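Local coordinates for endoglucanase CEL5A (Eubacterium cellulosolvens, PDB 4AFM), which probably binds xyloglucan and related plant beta-glucans through this non-catalytic family 65 carbohydrate-binding module of a family 5 glycoside hydrolase, at residues A27-P32 with L104-V109; A54-I59 with G83-T88. All blocks are in the same frame, centred on the assembly; numbering follows the deposited sequence. Where two conformers were deposited one is given.

Contact 1. Residues A27-P32 with L104-V109; sequences AYELQP and LDYIGV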
loop_
_atom_site.group_PDB
_atom_site.type_symbol
_atom_site.label_atom_id
_atom_site.label_comp_id
_atom_site.label_asym_id
_atom_site.label_seq_id
_atom_site.Cartn_x
_atom_site.Cartn_y
_atom_site.Cartn_z
ATOM N N ALA A 27 9.145 0.539 6.638
ATOM C CA ALA A 27 8.807 -0.739 6.064
ATOM C C ALA A 27 7.530 -0.694 5.293
ATOM O O ALA A 27 7.299 -1.539 4.414
ATOM C CB ALA A 27 8.734 -1.799 7.182
ATOM N N TYR A 28 6.575 0.192 5.648
ATOM C CA TYR A 28 5.249 0.210 5.045
ATOM C C TYR A 28 4.656 1.584 5.279
ATOM O O TYR A 28 4.818 2.105 6.430
ATOM C CB TYR A 28 4.373 -0.842 5.812
ATOM C CG TYR A 28 2.941 -0.892 5.337
ATOM C CD1 TYR A 28 2.556 -1.678 4.263
ATOM C CD2 TYR A 28 1.943 -0.156 5.999
ATOM C CE1 TYR A 28 1.224 -1.719 3.787
ATOM C CE2 TYR A 28 0.640 -0.158 5.568
ATOM C CZ TYR A 28 0.291 -0.925 4.485
ATOM O OH TYR A 28 -1.039 -1.006 4.030
ATOM N N GLU A 29 4.043 2.192 4.349
ATOM C CA GLU A 29 3.402 3.502 4.522
ATOM C C GLU A 29 2.131 3.594 3.814
ATOM O O GLU A 29 2.074 3.109 2.607
ATOM C CB GLU A 29 4.382 4.633 3.921
ATOM C CG GLU A 29 5.663 4.721 4.703
ATOM C CD GLU A 29 6.494 5.690 4.039
ATOM O OE1 GLU A 29 7.054 5.470 2.878
ATOM O OE2 GLU A 29 6.899 6.627 4.723
ATOM N N LEU A 30 1.188 4.316 4.315
ATOM C CA LEU A 30 -0.067 4.654 3.618
ATOM C C LEU A 30 -0.376 6.062 3.819
ATOM O O LEU A 30 -0.062 6.708 4.946
ATOM C CB LEU A 30 -1.284 4.032 4.195
ATOM C CG LEU A 30 -1.308 2.601 4.091
ATOM C CD1 LEU A 30 -2.567 1.932 4.860
ATOM C CD2 LEU A 30 -1.709 2.139 2.635
ATOM N N GLN A 31 -0.942 6.777 2.879
ATOM C CA GLN A 31 -1.391 8.100 3.035
ATOM C C GLN A 31 -2.896 8.136 2.693
ATOM O O GLN A 31 -3.254 8.228 1.498
ATOM C CB GLN A 31 -0.622 8.983 2.163
ATOM C CG GLN A 31 0.810 8.925 2.695
ATOM C CD GLN A 31 1.763 9.959 2.125
ATOM O OE1 GLN A 31 1.412 11.100 1.776
ATOM N NE2 GLN A 31 3.020 9.577 2.114
ATOM N N PRO A 32 -3.745 8.024 3.686
ATOM C CA PRO A 32 -5.202 7.891 3.391
ATOM C C PRO A 32 -5.783 8.932 2.511
ATOM O O PRO A 32 -6.649 8.562 1.683
ATOM C CB PRO A 32 -5.828 7.895 4.806
ATOM C CG PRO A 32 -4.712 7.286 5.669
ATOM C CD PRO A 32 -3.456 7.889 5.160
ATOM N N LEU A 104 -6.610 12.034 9.165
ATOM C CA LEU A 104 -5.357 11.274 9.213
ATOM C C LEU A 104 -4.572 11.365 7.940
ATOM O O LEU A 104 -5.099 10.961 6.851
ATOM C CB LEU A 104 -5.704 9.840 9.551
ATOM C CG LEU A 104 -4.498 8.885 9.636
ATOM C CD1 LEU A 104 -3.535 9.260 10.763
ATOM C CD2 LEU A 104 -4.992 7.447 9.784
ATOM N N ASP A 105 -3.344 11.829 7.966
ATOM C CA ASP A 105 -2.536 11.989 6.721
ATOM C C ASP A 105 -1.604 10.853 6.465
ATOM O O ASP A 105 -1.200 10.685 5.271
ATOM C CB ASP A 105 -1.749 13.305 6.813
ATOM C CG ASP A 105 -2.526 14.497 6.717
ATOM O OD1 ASP A 105 -3.299 14.595 5.703
ATOM O OD2 ASP A 105 -2.476 15.443 7.512
ATOM N N TYR A 106 -1.196 10.069 7.445
ATOM C CA TYR A 106 -0.069 9.171 7.247
ATOM C C TYR A 106 -0.124 8.045 8.236
ATOM O O TYR A 106 -0.358 8.299 9.471
ATOM C CB TYR A 106 1.238 10.004 7.496
ATOM C CG TYR A 106 2.506 9.206 7.401
ATOM C CD1 TYR A 106 3.011 8.786 6.167
ATOM C CD2 TYR A 106 3.207 8.812 8.564
ATOM C CE1 TYR A 106 4.189 8.088 6.079
ATOM C CE2 TYR A 106 4.376 8.084 8.453
ATOM C CZ TYR A 106 4.854 7.752 7.223
ATOM O OH TYR A 106 6.050 7.023 7.228
ATOM N N ILE A 107 0.149 6.839 7.783
ATOM C CA ILE A 107 0.390 5.695 8.619
ATOM C C ILE A 107 1.712 5.132 8.200
ATOM O O ILE A 107 1.941 4.886 7.015
ATOM C CB ILE A 107 -0.732 4.605 8.386
ATOM C CG1 ILE A 107 -2.063 5.190 8.824
ATOM C CG2 ILE A 107 -0.387 3.328 9.167
ATOM C CD1 ILE A 107 -3.245 4.318 8.367
ATOM N N GLY A 108 2.644 4.884 9.112
ATOM C CA GLY A 108 3.941 4.330 8.755
ATOM C C GLY A 108 4.383 3.295 9.760
ATOM O O GLY A 108 4.176 3.457 11.003
ATOM N N VAL A 109 5.062 2.257 9.326
ATOM C CA VAL A 109 5.721 1.264 10.196
ATOM C C VAL A 109 7.185 1.521 10.016
ATOM O O VAL A 109 7.694 1.456 8.858
ATOM C CB VAL A 109 5.341 -0.150 9.745
ATOM C CG1 VAL A 109 6.148 -1.167 10.547
ATOM C CG2 VAL A 109 3.851 -0.418 9.869
HETATM O O HOH W 1 -1.242 12.630 3.290
#

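Contact 2. Residues A54-I59 with G83-T88; sequences ADIVLI and GTAVFT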
loop_
_atom_site.group_PDB
_atom_site.type_symbol
_atom_site.label_atom_id
_atom_site.label_comp_id
_atom_site.label_asym_id
_atom_site.label_seq_id
_atom_site.Cartn_x
_atom_site.Cartn_y
_atom_site.Cartn_z
ATOM N N ALA A 54 15.221 -5.268 14.562
ATOM C CA ALA A 54 15.226 -3.934 15.197
ATOM C C ALA A 54 13.924 -3.864 15.948
ATOM O O ALA A 54 12.952 -4.516 15.621
ATOM C CB ALA A 54 15.302 -2.821 14.154
ATOM N N ASP A 55 13.897 -2.916 16.884
ATOM C CA ASP A 55 12.597 -2.571 17.473
ATOM C C ASP A 55 11.745 -1.786 16.500
ATOM O O ASP A 55 12.276 -1.176 15.559
ATOM C CB ASP A 55 12.804 -1.868 18.809
ATOM C CG ASP A 55 13.321 -2.879 19.887
ATOM O OD1 ASP A 55 12.730 -3.921 20.065
ATOM O OD2 ASP A 55 14.488 -2.508 20.339
ATOM N N ILE A 56 10.452 -1.861 16.663
ATOM C CA ILE A 56 9.487 -1.404 15.683
ATOM C C ILE A 56 8.576 -0.396 16.297
ATOM O O ILE A 56 8.166 -0.474 17.476
ATOM C CB ILE A 56 8.724 -2.604 15.092
ATOM C CG1 ILE A 56 7.932 -2.209 13.833
ATOM C CG2 ILE A 56 7.830 -3.266 16.136
ATOM C CD1 ILE A 56 7.377 -3.409 13.110
ATOM N N VAL A 57 8.152 0.601 15.524
ATOM C CA VAL A 57 7.079 1.539 15.917
ATOM C C VAL A 57 6.071 1.676 14.795
ATOM O O VAL A 57 6.378 1.492 13.620
ATOM C CB VAL A 57 7.599 2.927 16.378
ATOM C CG1 VAL A 57 8.464 2.788 17.614
ATOM C CG2 VAL A 57 8.382 3.591 15.258
ATOM N N LEU A 58 4.882 2.105 15.175
ATOM C CA LEU A 58 3.799 2.450 14.266
ATOM C C LEU A 58 3.566 3.926 14.432
ATOM O O LEU A 58 3.491 4.459 15.582
ATOM C CB LEU A 58 2.538 1.647 14.608
ATOM C CG LEU A 58 1.298 1.981 13.762
ATOM C CD1 LEU A 58 1.513 1.561 12.317
ATOM C CD2 LEU A 58 0.105 1.207 14.396
ATOM N N ILE A 59 3.417 4.677 13.366
ATOM C CA ILE A 59 3.219 6.167 13.308
ATOM C C ILE A 59 1.823 6.395 12.761
ATOM O O ILE A 59 1.592 5.943 11.597
ATOM C CB ILE A 59 4.259 6.891 12.369
ATOM C CG1 ILE A 59 5.708 6.499 12.642
ATOM C CG2 ILE A 59 4.044 8.390 12.415
ATOM C CD1 ILE A 59 6.173 6.690 14.069
ATOM N N GLY A 83 7.793 -13.172 17.524
ATOM C CA GLY A 83 8.271 -12.329 16.392
ATOM C C GLY A 83 7.151 -11.439 15.899
ATOM O O GLY A 83 7.294 -11.039 14.688
ATOM N N THR A 84 6.140 -11.113 16.607
ATOM C CA THR A 84 4.997 -10.363 16.137
ATOM C C THR A 84 4.682 -9.206 17.032
ATOM O O THR A 84 4.535 -9.395 18.289
ATOM C CB THR A 84 3.726 -11.249 16.021
ATOM O OG1 THR A 84 3.998 -12.355 15.180
ATOM C CG2 THR A 84 2.503 -10.518 15.554
ATOM N N ALA A 85 4.588 -8.005 16.532
ATOM C CA ALA A 85 4.135 -6.824 17.295
ATOM C C ALA A 85 2.670 -6.612 17.063
ATOM O O ALA A 85 2.179 -6.704 15.870
ATOM C CB ALA A 85 4.871 -5.599 16.787
ATOM N N VAL A 86 1.924 -6.314 18.097
ATOM C CA VAL A 86 0.481 -6.045 18.002
ATOM C C VAL A 86 0.246 -4.646 18.378
ATOM O O VAL A 86 0.695 -4.181 19.478
ATOM C CB VAL A 86 -0.291 -7.025 18.887
ATOM C CG1 VAL A 86 -1.770 -6.679 18.842
ATOM C CG2 VAL A 86 -0.001 -8.465 18.518
ATOM N N PHE A 87 -0.496 -3.870 17.560
ATOM C CA PHE A 87 -0.885 -2.496 17.837
ATOM C C PHE A 87 -2.418 -2.461 17.827
ATOM O O PHE A 87 -3.016 -3.100 16.964
ATOM C CB PHE A 87 -0.359 -1.531 16.776
ATOM C CG PHE A 87 1.133 -1.558 16.614
ATOM C CD1 PHE A 87 1.744 -2.427 15.720
ATOM C CD2 PHE A 87 1.965 -0.687 17.351
ATOM C CE1 PHE A 87 3.076 -2.438 15.530
ATOM C CE2 PHE A 87 3.330 -0.706 17.158
ATOM C CZ PHE A 87 3.889 -1.565 16.243
ATOM N N THR A 88 -3.049 -1.836 18.765
ATOM C CA THR A 88 -4.525 -1.800 18.758
ATOM C C THR A 88 -5.066 -0.448 18.466
ATOM O O THR A 88 -4.435 0.593 18.731
ATOM C CB THR A 88 -5.085 -2.197 20.107
ATOM O OG1 THR A 88 -4.832 -1.189 21.094
ATOM C CG2 THR A 88 -4.450 -3.554 20.625
#

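Contact 1. Residues A27-P32 with L104-V109
Tyr106 OH donates a hydrogen bond to Glu29 OE2, 2.7 Å away. The oxygen accepts with its anti lone pair and lies at the ring edge, in the ring plane. Carboxylate and ring stand nearly perpendicular, 87° apart. Tyr106 CB points away from strand 28-30, but with CG anti to the backbone N (chi1 177°) the ring runs forward along its own strand, over Gly108, and its hydroxyl comes back to Glu29. Gly108, opposite Glu29, suits this path, because a CB there would clash with the hydroxyl. Replacing Tyr106 by a phenylalanine would probably leave Glu29 OE2 without its short bond and Lys110 NZ without this acceptor. On the other face, Leu30 CB packs 4.3 Å from Ile107 CB, and Tyr28 CB lies beside Val109 CB. Backbone bonds pair Leu30 with Ile107 in both directions, and Val109 N reaches Tyr28 O at 2.9 Å. Further out, Thr36 N of the second subunit bonds Glu29 OE1. At the start of its strand, Asp105 and Tyr106 together sit across from Ala61 of strand 56-62, a classic beta bulge. The pairing is that of an antiparallel sheet edge, here in the beta-sandwich of a carbohydrate-binding module.

Contact 2. Residues A54-I59 with G83-T88
Phe87 CG stands anti to its own carbonyl carbon (chi1 -58°), and this sends the ring over to strand 56-59. Leu58 takes the other course. Its CG is anti to the backbone N, which turns the CB hydrogens toward the ring and carries CD2 along to the root of the phenylalanine. In Ile56 the CG1 branch takes the place anti to N, and CG2 sits between N and the carbonyl carbon, where it faces strand 84-88.

The centre of the contact is a CH-pi interaction. Leu58 CB lies over one face of the Phe87 ring, 3.7 Å from the centroid and 18° off the ring normal. It is displaced toward the rim, on the side of CD2 and CE2. Leu58 CD2 continues the cover and lies 3.7 Å from Phe87 CB. One leucine therefore follows the aromatic side chain from its stem to the ring. At the far end of the ring, Ile56 CG2 is 4.3 Å from Phe87 CZ. The same methyl meets Ala85 CB at 3.8 Å, so it touches both inward residues of strand 84-88.

The strand axes come no closer than 8.9 Å and cross at -26°. This is the spacing of two sheets laid face to face, not of paired strands. Ile75 touches both Leu58 and Phe87, while Tyr51 touches Ile56 and Ala85.

All five touching residues are buried, and the side chains that meet are wholly hydrocarbon. The two segments share neither a polar bond nor a charge pair. Their hold on each other thus rests on shape and the exclusion of water, as in the core of a beta-sandwich.

In the fold
From the N terminus, the chain first enters contact 1 with 27-32, then runs through strand 45-52 to 54-59. Strands 71-75 and 79-81 follow before 83-88 returns to close contact 2. Helix 89-96 leads on to 104-109, which closes the larger loop of contact 1. Contact 2 is therefore nested inside contact 1. Strand 106-111 joins them, lying between 28-30 and 56-62 in the four-stranded sheet. Gly108 O probably accepts a hydrogen bond from Ile59 N, and Val109 packs on Ile56 and Leu58. Contact 1 builds one edge of that sheet; contact 2 ties it to the second sheet through strand 84-88.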